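Local coordinates for type II secretion chaperone CpaB (Acinetobacter nosocomialis M2, PDB 6O38), which binds the secreted metalloprotease CpaA as its chaperone and probably keeps it stable until export by the type II secretion system, at residues G[149-154]-G[160-165]; G[128-133]-G[139-144]; G[86-91]-G[116-121]. All coordinates share one frame; numbering follows the deposited sequence.

Contact 1. Residues G[149-154]-G[160-165]; sequences NYSAEI and LVQTMD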
ATOM      1  N   ASN G 149      -1.745   4.072   2.133  1.00 61.96           N
ATOM      2  CA  ASN G 149      -1.077   3.537   3.311  1.00 60.69           C
ATOM      3  C   ASN G 149      -1.461   4.359   4.532  1.00 60.89           C
ATOM      4  O   ASN G 149      -1.479   5.593   4.480  1.00 62.16           O
ATOM      5  CB  ASN G 149       0.440   3.545   3.125  1.00 60.82           C
ATOM      6  CG  ASN G 149       0.870   2.825   1.867  1.00 61.61           C
ATOM      7  OD1 ASN G 149       0.446   1.700   1.607  1.00 61.36           O
ATOM      8  ND2 ASN G 149       1.706   3.476   1.068  1.00 62.88           N
ATOM      9  N   TYR G 150      -1.771   3.674   5.629  1.00 61.13           N
ATOM     10  CA  TYR G 150      -2.292   4.327   6.819  1.00 61.47           C
ATOM     11  C   TYR G 150      -1.563   3.828   8.058  1.00 60.53           C
ATOM     12  O   TYR G 150      -1.332   2.625   8.215  1.00 59.58           O
ATOM     13  CB  TYR G 150      -3.797   4.084   6.952  1.00 61.70           C
ATOM     14  CG  TYR G 150      -4.552   4.428   5.691  1.00 63.09           C
ATOM     15  CD1 TYR G 150      -4.981   5.725   5.444  1.00 64.76           C
ATOM     16  CD2 TYR G 150      -4.815   3.457   4.735  1.00 63.00           C
ATOM     17  CE1 TYR G 150      -5.659   6.043   4.284  1.00 66.17           C
ATOM     18  CE2 TYR G 150      -5.492   3.765   3.573  1.00 64.74           C
ATOM     19  CZ  TYR G 150      -5.915   5.058   3.353  1.00 66.23           C
ATOM     20  OH  TYR G 150      -6.592   5.370   2.195  1.00 68.15           O
ATOM     21  N   SER G 151      -1.200   4.764   8.929  1.00 63.31           N
ATOM     22  CA  SER G 151      -0.532   4.466  10.186  1.00 62.41           C
ATOM     23  C   SER G 151      -1.440   4.833  11.351  1.00 62.17           C
ATOM     24  O   SER G 151      -2.139   5.850  11.310  1.00 63.75           O
ATOM     25  CB  SER G 151       0.790   5.229  10.297  1.00 63.42           C
ATOM     26  OG  SER G 151       0.574   6.630  10.242  1.00 66.16           O
ATOM     27  N   ALA G 152      -1.426   4.001  12.389  1.00 65.95           N
ATOM     28  CA  ALA G 152      -2.221   4.227  13.589  1.00 65.25           C
ATOM     29  C   ALA G 152      -1.307   4.159  14.802  1.00 64.13           C
ATOM     30  O   ALA G 152      -0.608   3.160  14.998  1.00 62.08           O
ATOM     31  CB  ALA G 152      -3.352   3.201  13.709  1.00 63.20           C
ATOM     32  N   GLU G 153      -1.304   5.220  15.604  1.00 65.15           N
ATOM     33  CA  GLU G 153      -0.533   5.277  16.841  1.00 64.16           C
ATOM     34  C   GLU G 153      -1.508   5.415  18.002  1.00 63.95           C
ATOM     35  O   GLU G 153      -2.215   6.423  18.103  1.00 65.89           O
ATOM     36  CB  GLU G 153       0.457   6.443  16.816  1.00 67.34           C
ATOM     37  CG  GLU G 153       1.317   6.559  18.060  1.00 66.12           C
ATOM     38  CD  GLU G 153       2.421   7.586  17.907  1.00 69.60           C
ATOM     39  OE1 GLU G 153       2.425   8.308  16.888  1.00 73.79           O
ATOM     40  OE2 GLU G 153       3.290   7.666  18.800  1.00 68.11           O
ATOM     41  N   ILE G 154      -1.539   4.410  18.875  1.00 69.12           N
ATOM     42  CA  ILE G 154      -2.536   4.310  19.933  1.00 69.31           C
ATOM     43  C   ILE G 154      -1.834   4.275  21.283  1.00 68.63           C
ATOM     44  O   ILE G 154      -0.792   3.630  21.436  1.00 68.00           O
ATOM     45  CB  ILE G 154      -3.428   3.065  19.746  1.00 68.69           C
ATOM     46  CG1 ILE G 154      -4.084   3.088  18.365  1.00 68.77           C
ATOM     47  CG2 ILE G 154      -4.490   2.992  20.829  1.00 70.87           C
ATOM     48  CD1 ILE G 154      -4.575   1.739  17.903  1.00 68.33           C
ATOM     49  N   LEU G 160      -4.680   7.611  16.880  1.00 66.91           N
ATOM     50  CA  LEU G 160      -4.818   8.510  15.742  1.00 69.15           C
ATOM     51  C   LEU G 160      -4.392   7.788  14.475  1.00 68.61           C
ATOM     52  O   LEU G 160      -3.282   7.251  14.409  1.00 67.96           O
ATOM     53  CB  LEU G 160      -3.974   9.776  15.936  1.00 71.91           C
ATOM     54  CG  LEU G 160      -4.095  10.865  14.867  1.00 74.33           C
ATOM     55  CD1 LEU G 160      -5.493  11.463  14.858  1.00 73.97           C
ATOM     56  CD2 LEU G 160      -3.044  11.945  15.080  1.00 77.24           C
ATOM     57  N   VAL G 161      -5.271   7.776  13.478  1.00 68.71           N
ATOM     58  CA  VAL G 161      -4.975   7.216  12.165  1.00 68.61           C
ATOM     59  C   VAL G 161      -4.870   8.361  11.172  1.00 71.11           C
ATOM     60  O   VAL G 161      -5.665   9.307  11.211  1.00 72.30           O
ATOM     61  CB  VAL G 161      -6.034   6.193  11.712  1.00 67.19           C
ATOM     62  CG1 VAL G 161      -5.367   5.014  11.025  1.00 66.01           C
ATOM     63  CG2 VAL G 161      -6.848   5.722  12.892  1.00 65.75           C
ATOM     64  N   GLN G 162      -3.890   8.271  10.279  1.00 67.20           N
ATOM     65  CA  GLN G 162      -3.642   9.328   9.316  1.00 69.31           C
ATOM     66  C   GLN G 162      -2.951   8.739   8.097  1.00 68.64           C
ATOM     67  O   GLN G 162      -2.327   7.677   8.164  1.00 67.07           O
ATOM     68  CB  GLN G 162      -2.777  10.442   9.920  1.00 71.31           C
ATOM     69  CG  GLN G 162      -1.414   9.955  10.397  1.00 71.05           C
ATOM     70  CD  GLN G 162      -0.601  11.041  11.074  1.00 73.58           C
ATOM     71  OE1 GLN G 162      -1.151  11.977  11.652  1.00 75.23           O
ATOM     72  NE2 GLN G 162       0.719  10.919  11.004  1.00 73.89           N
ATOM     73  N   THR G 163      -3.076   9.443   6.977  1.00 79.69           N
ATOM     74  CA  THR G 163      -2.279   9.107   5.811  1.00 75.75           C
ATOM     75  C   THR G 163      -0.825   9.480   6.074  1.00 72.54           C
ATOM     76  O   THR G 163      -0.527  10.420   6.815  1.00 74.60           O
ATOM     77  CB  THR G 163      -2.799   9.833   4.570  1.00 79.56           C
ATOM     78  OG1 THR G 163      -3.863  10.718   4.943  1.00 86.00           O
ATOM     79  CG2 THR G 163      -3.315   8.832   3.547  1.00 78.55           C
HETATM   80  N   MSE G 164       0.083   8.728   5.463  1.00 67.95           N
HETATM   81  CA  MSE G 164       1.504   8.858   5.773  1.00 64.90           C
HETATM   82  C   MSE G 164       2.090  10.200   5.339  1.00 66.83           C
HETATM   83  O   MSE G 164       3.200  10.555   5.736  1.00 65.34           O
HETATM   84  CB  MSE G 164       2.284   7.707   5.135  1.00 60.43           C
HETATM   85  CG  MSE G 164       1.804   6.339   5.590  1.00 58.99           C
HETATM   86 SE   MSE G 164       3.252   5.103   5.998  0.40 53.70          SE
HETATM   87  CE  MSE G 164       2.204   3.681   6.826  1.00 55.20           C
ATOM     88  N   ASP G 165       1.341  10.949   4.524  1.00 70.62           N
ATOM     89  CA  ASP G 165       1.790  12.282   4.139  1.00 73.25           C
ATOM     90  C   ASP G 165       1.736  13.248   5.315  1.00 76.06           C
ATOM     91  O   ASP G 165       2.534  14.190   5.380  1.00 76.71           O
ATOM     92  CB  ASP G 165       0.949  12.812   2.976  1.00 77.58           C
ATOM     93  CG  ASP G 165      -0.540  12.768   3.259  1.00 81.78           C
ATOM     94  OD1 ASP G 165      -0.928  12.358   4.372  1.00 81.31           O
ATOM     95  OD2 ASP G 165      -1.324  13.144   2.363  1.00 86.17           O
TER
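Four main-chain hydrogen bonds join Ser-151 to Gln-162 and Glu-153 to Leu-160, each pair bonded in both directions. Ser-151 N meets Gln-162 O at 3.2 Å, and Leu-160 N reaches Glu-153 O at 3.0 Å.

Weaker CA-H...O contacts fill the gaps between these pairs. Val-161 CA lies 3.3 Å from Ser-151 O, and Ala-152 CA approaches Leu-160 O.

Apolar packing falls on both faces. On the face of Tyr-150, Ala-152, Val-161 and Thr-163, Val-161 CG1 meets Ala-152 CB at 3.8 Å. Tyr-150 and Thr-163 run side by side, with Tyr-150 CE1 3.7 Å from Thr-163 CG2. Selenomethionine Met-164 follows the end of the strand. Its CG lies against the backbone of the partner strand, 3.5 Å from Asn-149 O, and also touches Asn-149 CB. A bend at chi2 (-137°) turns its CE back, 4.1 Å from Ser-151 CB. The same methyl lies beside Tyr-150 O.

The carboxylate of Glu-153 is held elsewhere. OE2 bonds Tyr-138 OH and forms a salt bridge with Arg-397 of the CpaA chain. Ser-151 packs on Phe-493 of that chain.

The arrangement is an antiparallel beta hairpin of strands 148-155 and 158-163, with one face turned inward and the other meeting CpaA.

Contact 2. Residues G[128-133]-G[139-144]; sequences FTITQS and TIMQIF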
ATOM      1  N   PHE G 128      -0.969  -6.100   6.447  1.00 56.69           N
ATOM      2  CA  PHE G 128      -1.021  -5.184   7.575  1.00 57.57           C
ATOM      3  C   PHE G 128      -0.260  -5.784   8.748  1.00 56.53           C
ATOM      4  O   PHE G 128      -0.076  -7.000   8.841  1.00 55.88           O
ATOM      5  CB  PHE G 128      -2.468  -4.862   7.986  1.00 60.56           C
ATOM      6  CG  PHE G 128      -3.250  -6.054   8.463  1.00 60.91           C
ATOM      7  CD1 PHE G 128      -3.971  -6.828   7.571  1.00 61.50           C
ATOM      8  CD2 PHE G 128      -3.273  -6.392   9.807  1.00 60.95           C
ATOM      9  CE1 PHE G 128      -4.693  -7.923   8.007  1.00 62.03           C
ATOM     10  CE2 PHE G 128      -3.992  -7.486  10.249  1.00 61.60           C
ATOM     11  CZ  PHE G 128      -4.703  -8.252   9.349  1.00 62.11           C
ATOM     12  N   THR G 129       0.186  -4.908   9.646  1.00 60.39           N
ATOM     13  CA  THR G 129       0.925  -5.316  10.832  1.00 59.61           C
ATOM     14  C   THR G 129       0.387  -4.559  12.035  1.00 62.43           C
ATOM     15  O   THR G 129       0.092  -3.364  11.943  1.00 64.87           O
ATOM     16  CB  THR G 129       2.437  -5.057  10.707  1.00 57.31           C
ATOM     17  OG1 THR G 129       2.686  -3.646  10.719  1.00 58.16           O
ATOM     18  CG2 THR G 129       2.995  -5.661   9.425  1.00 55.47           C
ATOM     19  N   ILE G 130       0.267  -5.258  13.159  1.00 62.69           N
ATOM     20  CA  ILE G 130      -0.131  -4.662  14.428  1.00 64.95           C
ATOM     21  C   ILE G 130       0.940  -5.033  15.440  1.00 63.89           C
ATOM     22  O   ILE G 130       1.078  -6.208  15.804  1.00 63.05           O
ATOM     23  CB  ILE G 130      -1.515  -5.134  14.895  1.00 66.74           C
ATOM     24  CG1 ILE G 130      -2.599  -4.668  13.922  1.00 68.50           C
ATOM     25  CG2 ILE G 130      -1.805  -4.626  16.299  1.00 68.58           C
ATOM     26  CD1 ILE G 130      -3.955  -5.290  14.177  1.00 70.01           C
ATOM     27  N   THR G 131       1.695  -4.039  15.896  1.00 65.28           N
ATOM     28  CA  THR G 131       2.776  -4.240  16.850  1.00 65.10           C
ATOM     29  C   THR G 131       2.392  -3.542  18.147  1.00 67.81           C
ATOM     30  O   THR G 131       2.127  -2.335  18.151  1.00 69.61           O
ATOM     31  CB  THR G 131       4.094  -3.696  16.299  1.00 64.18           C
ATOM     32  OG1 THR G 131       4.188  -4.006  14.904  1.00 61.72           O
ATOM     33  CG2 THR G 131       5.261  -4.344  17.005  1.00 63.67           C
ATOM     34  N   GLN G 132       2.365  -4.300  19.240  1.00 68.48           N
ATOM     35  CA  GLN G 132       1.736  -3.859  20.476  1.00 70.82           C
ATOM     36  C   GLN G 132       2.649  -4.127  21.661  1.00 71.73           C
ATOM     37  O   GLN G 132       3.161  -5.240  21.818  1.00 71.09           O
ATOM     38  CB  GLN G 132       0.397  -4.574  20.677  1.00 71.38           C
ATOM     39  CG  GLN G 132      -0.337  -4.204  21.948  1.00 73.98           C
ATOM     40  CD  GLN G 132      -1.787  -4.639  21.917  1.00 75.01           C
ATOM     41  OE1 GLN G 132      -2.555  -4.220  21.050  1.00 74.96           O
ATOM     42  NE2 GLN G 132      -2.167  -5.496  22.857  1.00 76.40           N
ATOM     43  N   SER G 133       2.845  -3.109  22.491  1.00 71.84           N
ATOM     44  CA  SER G 133       3.534  -3.255  23.764  1.00 73.41           C
ATOM     45  C   SER G 133       2.511  -3.458  24.873  1.00 75.20           C
ATOM     46  O   SER G 133       1.462  -2.807  24.889  1.00 76.13           O
ATOM     47  CB  SER G 133       4.395  -2.027  24.069  1.00 74.99           C
ATOM     48  OG  SER G 133       4.812  -2.013  25.423  1.00 77.14           O
ATOM     49  N   THR G 139       0.211   0.842  20.849  1.00 69.35           N
ATOM     50  CA  THR G 139       0.057  -0.003  19.674  1.00 67.56           C
ATOM     51  C   THR G 139       0.293   0.822  18.419  1.00 66.76           C
ATOM     52  O   THR G 139      -0.204   1.946  18.304  1.00 67.70           O
ATOM     53  CB  THR G 139      -1.341  -0.641  19.627  1.00 68.45           C
ATOM     54  OG1 THR G 139      -1.556  -1.414  20.813  1.00 69.89           O
ATOM     55  CG2 THR G 139      -1.480  -1.546  18.411  1.00 66.72           C
ATOM     56  N   ILE G 140       1.054   0.260  17.483  1.00 64.87           N
ATOM     57  CA  ILE G 140       1.312   0.874  16.186  1.00 63.84           C
ATOM     58  C   ILE G 140       0.773  -0.048  15.103  1.00 62.96           C
ATOM     59  O   ILE G 140       1.022  -1.259  15.131  1.00 62.02           O
ATOM     60  CB  ILE G 140       2.812   1.150  15.978  1.00 62.93           C
ATOM     61  CG1 ILE G 140       3.243   2.381  16.778  1.00 63.71           C
ATOM     62  CG2 ILE G 140       3.129   1.335  14.500  1.00 61.62           C
ATOM     63  CD1 ILE G 140       4.690   2.767  16.573  1.00 62.80           C
HETATM   64  N   MSE G 141       0.033   0.521  14.155  1.00 62.73           N
HETATM   65  CA  MSE G 141      -0.511  -0.254  13.045  1.00 62.81           C
HETATM   66  C   MSE G 141      -0.031   0.265  11.698  1.00 64.51           C
HETATM   67  O   MSE G 141      -0.008   1.471  11.457  1.00 66.60           O
HETATM   68  CB  MSE G 141      -2.038  -0.240  13.072  1.00 66.20           C
HETATM   69  CG  MSE G 141      -2.642  -0.808  14.332  1.00 66.43           C
HETATM   70 SE   MSE G 141      -4.574  -0.952  14.191  0.52 67.65          SE
HETATM   71  CE  MSE G 141      -4.947  -1.353  16.054  1.00 69.60           C
ATOM     72  N   GLN G 142       0.349  -0.660  10.820  1.00 60.97           N
ATOM     73  CA  GLN G 142       0.725  -0.345   9.447  1.00 63.05           C
ATOM     74  C   GLN G 142      -0.272  -1.034   8.525  1.00 62.88           C
ATOM     75  O   GLN G 142      -0.298  -2.266   8.446  1.00 61.61           O
ATOM     76  CB  GLN G 142       2.151  -0.802   9.144  1.00 59.69           C
ATOM     77  CG  GLN G 142       3.213  -0.185  10.034  1.00 58.46           C
ATOM     78  CD  GLN G 142       4.605  -0.675   9.690  1.00 59.23           C
ATOM     79  OE1 GLN G 142       4.812  -1.329   8.668  1.00 60.19           O
ATOM     80  NE2 GLN G 142       5.571  -0.365  10.548  1.00 59.35           N
ATOM     81  N   ILE G 143      -1.095  -0.246   7.843  1.00 59.26           N
ATOM     82  CA  ILE G 143      -2.114  -0.763   6.939  1.00 59.41           C
ATOM     83  C   ILE G 143      -1.698  -0.381   5.526  1.00 60.29           C
ATOM     84  O   ILE G 143      -1.714   0.801   5.162  1.00 60.82           O
ATOM     85  CB  ILE G 143      -3.508  -0.226   7.286  1.00 59.48           C
ATOM     86  CG1 ILE G 143      -3.821  -0.501   8.758  1.00 59.14           C
ATOM     87  CG2 ILE G 143      -4.562  -0.852   6.386  1.00 59.76           C
ATOM     88  CD1 ILE G 143      -4.918   0.364   9.330  1.00 59.68           C
ATOM     89  N   PHE G 144      -1.325  -1.378   4.727  1.00 59.25           N
ATOM     90  CA  PHE G 144      -0.818  -1.166   3.375  1.00 59.81           C
ATOM     91  C   PHE G 144      -1.817  -1.739   2.376  1.00 60.35           C
ATOM     92  O   PHE G 144      -1.946  -2.961   2.249  1.00 60.72           O
ATOM     93  CB  PHE G 144       0.558  -1.807   3.207  1.00 60.29           C
ATOM     94  CG  PHE G 144       1.596  -1.264   4.146  1.00 59.92           C
ATOM     95  CD1 PHE G 144       1.790   0.101   4.272  1.00 59.64           C
ATOM     96  CD2 PHE G 144       2.377  -2.121   4.906  1.00 60.14           C
ATOM     97  CE1 PHE G 144       2.745   0.602   5.137  1.00 59.38           C
ATOM     98  CE2 PHE G 144       3.332  -1.624   5.773  1.00 59.92           C
ATOM     99  CZ  PHE G 144       3.517  -0.262   5.888  1.00 59.43           C
TER
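Gln-132 and Thr-139 meet through the way each side chain leaves its strand. In Gln-132, CG stands opposite the backbone N (chi1 179°) and the chain runs on extended. In Thr-139, OG1 is set opposite the carbonyl carbon (chi1 -58°). The two side chains then cross at a slant, and Thr-139 OG1 donates to Gln-132 OE1 at 3.0 Å. The hydroxyl comes from above the amide plane, at a C=O...donor angle of only 100°, not on a lone pair.

On the same face, Ile-130 and selenomethionine Met-141 lie alongside each other. Ile-130 CG1 is 3.9 Å from Met-141 CG. The other branch, Ile-130 CG2, touches Thr-139 CG2 at 3.7 Å.

On the opposite face, Thr-129 turns OG1 across to the stem of Gln-142, with OG1 3.3 Å from Gln-142 CB. This is packing of a hydroxyl on a methylene.

The backbones pair in antiparallel fashion. Thr-129 and Gln-142 bond in both directions, with Gln-142 N to Thr-129 O at 2.9 Å. Thr-131 and Ile-140 do the same, with Ile-140 N to Thr-131 O at 2.9 Å.

Gln-132 OE1 also bonds Tyr-72 OH. Thr-131 OG1 bonds Glu-400 OE2 of the CpaA chain.

The chemistry implies a hairpin of two characters. The face of Ile-130 and Met-141 is mostly apolar, and the Gln-132 oxygen buried at one end of it accepts bonds from two hydroxyl groups. The face of Thr-129 and Thr-131 is more polar and faces the bound protease.

Contact 3. Residues G[86-91]-G[116-121]; sequences VKFQML and GRFDQG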
ATOM      1  N   VAL G  86     -10.008 -10.332  10.681  1.00 71.96           N
ATOM      2  CA  VAL G  86      -9.872  -8.997  11.248  1.00 70.54           C
ATOM      3  C   VAL G  86     -10.365  -7.987  10.220  1.00 69.56           C
ATOM      4  O   VAL G  86     -10.119  -8.144   9.018  1.00 69.07           O
ATOM      5  CB  VAL G  86      -8.411  -8.716  11.668  1.00 69.44           C
ATOM      6  CG1 VAL G  86      -7.968  -7.323  11.250  1.00 67.70           C
ATOM      7  CG2 VAL G  86      -8.248  -8.903  13.168  1.00 70.24           C
ATOM      8  N   LYS G  87     -11.068  -6.957  10.689  1.00 70.45           N
ATOM      9  CA  LYS G  87     -11.717  -5.983   9.822  1.00 70.25           C
ATOM     10  C   LYS G  87     -11.249  -4.574  10.163  1.00 69.03           C
ATOM     11  O   LYS G  87     -11.082  -4.232  11.337  1.00 69.21           O
ATOM     12  CB  LYS G  87     -13.242  -6.074   9.956  1.00 72.25           C
ATOM     13  CG  LYS G  87     -14.022  -5.273   8.929  1.00 72.81           C
ATOM     14  CD  LYS G  87     -15.501  -5.612   9.011  1.00 75.18           C
ATOM     15  CE  LYS G  87     -16.199  -5.394   7.680  1.00 76.74           C
ATOM     16  NZ  LYS G  87     -17.565  -5.987   7.680  1.00 79.65           N
ATOM     17  N   PHE G  88     -11.045  -3.761   9.128  1.00 68.75           N
ATOM     18  CA  PHE G  88     -10.663  -2.363   9.274  1.00 67.90           C
ATOM     19  C   PHE G  88     -11.731  -1.477   8.650  1.00 68.94           C
ATOM     20  O   PHE G  88     -12.215  -1.757   7.549  1.00 69.93           O
ATOM     21  CB  PHE G  88      -9.310  -2.078   8.610  1.00 66.46           C
ATOM     22  CG  PHE G  88      -8.174  -2.888   9.164  1.00 65.69           C
ATOM     23  CD1 PHE G  88      -7.464  -2.447  10.270  1.00 65.43           C
ATOM     24  CD2 PHE G  88      -7.806  -4.086   8.572  1.00 65.54           C
ATOM     25  CE1 PHE G  88      -6.414  -3.189  10.779  1.00 65.19           C
ATOM     26  CE2 PHE G  88      -6.757  -4.831   9.076  1.00 65.23           C
ATOM     27  CZ  PHE G  88      -6.061  -4.383  10.180  1.00 65.09           C
ATOM     28  N   GLN G  89     -12.094  -0.404   9.352  1.00 67.85           N
ATOM     29  CA  GLN G  89     -13.079   0.557   8.863  1.00 68.92           C
ATOM     30  C   GLN G  89     -12.494   1.960   8.963  1.00 68.10           C
ATOM     31  O   GLN G  89     -12.301   2.482  10.066  1.00 67.77           O
ATOM     32  CB  GLN G  89     -14.393   0.455   9.638  1.00 70.03           C
ATOM     33  CG  GLN G  89     -15.277  -0.697   9.189  1.00 71.58           C
ATOM     34  CD  GLN G  89     -16.684  -0.605   9.741  1.00 72.81           C
ATOM     35  OE1 GLN G  89     -16.947   0.147  10.680  1.00 72.34           O
ATOM     36  NE2 GLN G  89     -17.600  -1.368   9.158  1.00 74.59           N
HETATM   37  N   MSE G  90     -12.210   2.557   7.810  1.00 68.90           N
HETATM   38  CA  MSE G  90     -11.685   3.914   7.718  1.00 68.32           C
HETATM   39  C   MSE G  90     -12.438   4.669   6.627  1.00 68.86           C
HETATM   40  O   MSE G  90     -11.828   5.253   5.731  1.00 68.57           O
HETATM   41  CB  MSE G  90     -10.182   3.894   7.443  1.00 69.68           C
HETATM   42  CG  MSE G  90      -9.355   3.489   8.653  1.00 68.84           C
HETATM   43 SE   MSE G  90      -7.534   2.968   8.216  0.49 67.47          SE
HETATM   44  CE  MSE G  90      -7.914   1.195   7.510  1.00 67.49           C
ATOM     45  N   LEU G  91     -13.771   4.623   6.723  1.00 66.87           N
ATOM     46  CA  LEU G  91     -14.653   5.031   5.628  1.00 67.37           C
ATOM     47  C   LEU G  91     -14.271   6.384   5.036  1.00 66.17           C
ATOM     48  O   LEU G  91     -14.359   6.576   3.817  1.00 66.38           O
ATOM     49  CB  LEU G  91     -16.105   5.059   6.112  1.00 67.85           C
ATOM     50  CG  LEU G  91     -16.845   3.725   6.269  1.00 69.47           C
ATOM     51  CD1 LEU G  91     -16.352   2.930   7.474  1.00 69.26           C
ATOM     52  CD2 LEU G  91     -18.347   3.958   6.356  1.00 70.07           C
ATOM     53  N   GLY G 116      -0.963  -9.802   8.932  1.00 61.03           N
ATOM     54  CA  GLY G 116      -2.070 -10.379   8.197  1.00 60.90           C
ATOM     55  C   GLY G 116      -2.129  -9.862   6.776  1.00 60.50           C
ATOM     56  O   GLY G 116      -1.483  -8.874   6.421  1.00 59.97           O
ATOM     57  N   ARG G 117      -2.918 -10.555   5.958  1.00 60.19           N
ATOM     58  CA  ARG G 117      -3.150 -10.176   4.573  1.00 60.58           C
ATOM     59  C   ARG G 117      -4.640  -9.983   4.324  1.00 60.19           C
ATOM     60  O   ARG G 117      -5.484 -10.591   4.989  1.00 60.32           O
ATOM     61  CB  ARG G 117      -2.588 -11.216   3.596  1.00 62.37           C
ATOM     62  CG  ARG G 117      -1.089 -11.418   3.703  1.00 62.05           C
ATOM     63  CD  ARG G 117      -0.528 -12.014   2.422  1.00 63.60           C
ATOM     64  NE  ARG G 117       0.932 -12.021   2.415  1.00 63.25           N
ATOM     65  CZ  ARG G 117       1.675 -11.037   1.917  1.00 62.61           C
ATOM     66  NH1 ARG G 117       1.093  -9.971   1.384  1.00 62.20           N
ATOM     67  NH2 ARG G 117       2.998 -11.118   1.947  1.00 62.52           N
ATOM     68  N   PHE G 118      -4.953  -9.132   3.352  1.00 63.53           N
ATOM     69  CA  PHE G 118      -6.336  -8.799   3.043  1.00 62.58           C
ATOM     70  C   PHE G 118      -6.948  -9.839   2.113  1.00 63.74           C
ATOM     71  O   PHE G 118      -6.258 -10.466   1.305  1.00 65.63           O
ATOM     72  CB  PHE G 118      -6.418  -7.406   2.422  1.00 61.25           C
ATOM     73  CG  PHE G 118      -5.996  -6.308   3.355  1.00 60.77           C
ATOM     74  CD1 PHE G 118      -6.832  -5.898   4.379  1.00 60.61           C
ATOM     75  CD2 PHE G 118      -4.762  -5.694   3.217  1.00 60.97           C
ATOM     76  CE1 PHE G 118      -6.449  -4.894   5.246  1.00 60.93           C
ATOM     77  CE2 PHE G 118      -4.373  -4.686   4.082  1.00 60.90           C
ATOM     78  CZ  PHE G 118      -5.218  -4.287   5.098  1.00 60.93           C
ATOM     79  N   ASP G 119      -8.266 -10.021   2.245  1.00 66.89           N
ATOM     80  CA  ASP G 119      -8.961 -11.063   1.495  1.00 68.37           C
ATOM     81  C   ASP G 119      -9.124 -10.739   0.014  1.00 70.56           C
ATOM     82  O   ASP G 119      -9.079 -11.653  -0.815  1.00 71.54           O
ATOM     83  CB  ASP G 119     -10.333 -11.327   2.119  1.00 69.67           C
ATOM     84  CG  ASP G 119     -10.242 -11.752   3.566  1.00 69.01           C
ATOM     85  OD1 ASP G 119      -9.497 -12.710   3.860  1.00 68.31           O
ATOM     86  OD2 ASP G 119     -10.916 -11.125   4.409  1.00 69.66           O
ATOM     87  N   GLN G 120      -9.324  -9.471  -0.351  1.00 68.93           N
ATOM     88  CA  GLN G 120      -9.586  -9.129  -1.747  1.00 71.76           C
ATOM     89  C   GLN G 120      -8.607  -8.128  -2.348  1.00 71.01           C
ATOM     90  O   GLN G 120      -8.897  -7.574  -3.418  1.00 73.03           O
ATOM     91  CB  GLN G 120     -11.012  -8.587  -1.910  1.00 73.85           C
ATOM     92  CG  GLN G 120     -12.113  -9.600  -1.636  1.00 74.62           C
ATOM     93  CD  GLN G 120     -12.067 -10.795  -2.573  1.00 74.31           C
ATOM     94  OE1 GLN G 120     -11.733 -10.669  -3.751  1.00 75.28           O
ATOM     95  NE2 GLN G 120     -12.403 -11.968  -2.046  1.00 73.32           N
ATOM     96  N   GLY G 121      -7.461  -7.888  -1.726  1.00 67.39           N
ATOM     97  CA  GLY G 121      -6.456  -7.014  -2.301  1.00 64.78           C
ATOM     98  C   GLY G 121      -5.599  -7.719  -3.331  1.00 64.69           C
ATOM     99  O   GLY G 121      -6.039  -8.655  -4.008  1.00 67.99           O
TER
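The rings of Phe-88 and Phe-118 meet with their planes at 64° and their centroids 5.9 Å apart. The pair is oblique, neither a stack nor an edge-to-face contact. Phe-88 CD2 sits at the rim of the Phe-118 ring, close to its plane, and is 3.7 Å from Phe-118 CE1. Phe-118 CE1 in turn approaches the Phe-88 ring at a slant. It also touches the next atom of that rim, with Phe-88 CE2 at 3.8 Å. One corner of the Phe-118 ring, CE1, thus rests against the CD2-CE2 side of Phe-88.

Other sides of the rings meet neighbouring strands. The CZ end of Phe-88 points at the face of Phe-128, an edge-to-face pair, and Phe-128 also lies against Phe-118. Ile-143 touches a face of Phe-88 with its CD1, near the CD1 side of the ring, while its CG2 meets the edge of Phe-118 at CZ. Arg-97 forms a cation-pi contact with Phe-118.

Both side chains leave their strands in the same way. CG is opposite the carbonyl carbon in each, with chi1 -59° in Phe-88 and -65° in Phe-118. The CB of Phe-88 already points toward the other segment. That of Phe-118 does not, and it is the outer end of its ring that closes the distance. The two side chains cross at about a right angle.

The contact is small, with 68 Å² buried in all, and it is wholly apolar. Phe-88 is buried, while Phe-118 remains partly exposed.

Strands 85-90 and 111-118 are not neighbours in the sheet, as strand 95-106 lies between them. Their rings meet beside strands 127-133 and 138-145. This is aromatic core packing inside a strongly curved antiparallel sheet, where the end strand lies across the inner face of more central ones.

Overall arrangement
From the N terminus, contact 3 comes first. It closes a loop of 24 residues that holds strand 95-106 and most of strand 111-118. Contact 2 follows and closes the short turn of the next hairpin. Contact 1 closes the last hairpin, near the C terminus. The three lie in series, and none nests in or crosses another. Contacts 1 and 2 are joined by main-chain pairing of strands 138-145 and 148-155. Contact 2 meets contact 3 where Phe-128 N pairs with Gly-116 O. Met-90 of strand 85-90 packs on Ile-143, Tyr-150 and Val-161. It thereby ties the end strand to both hairpins across the curved sheet.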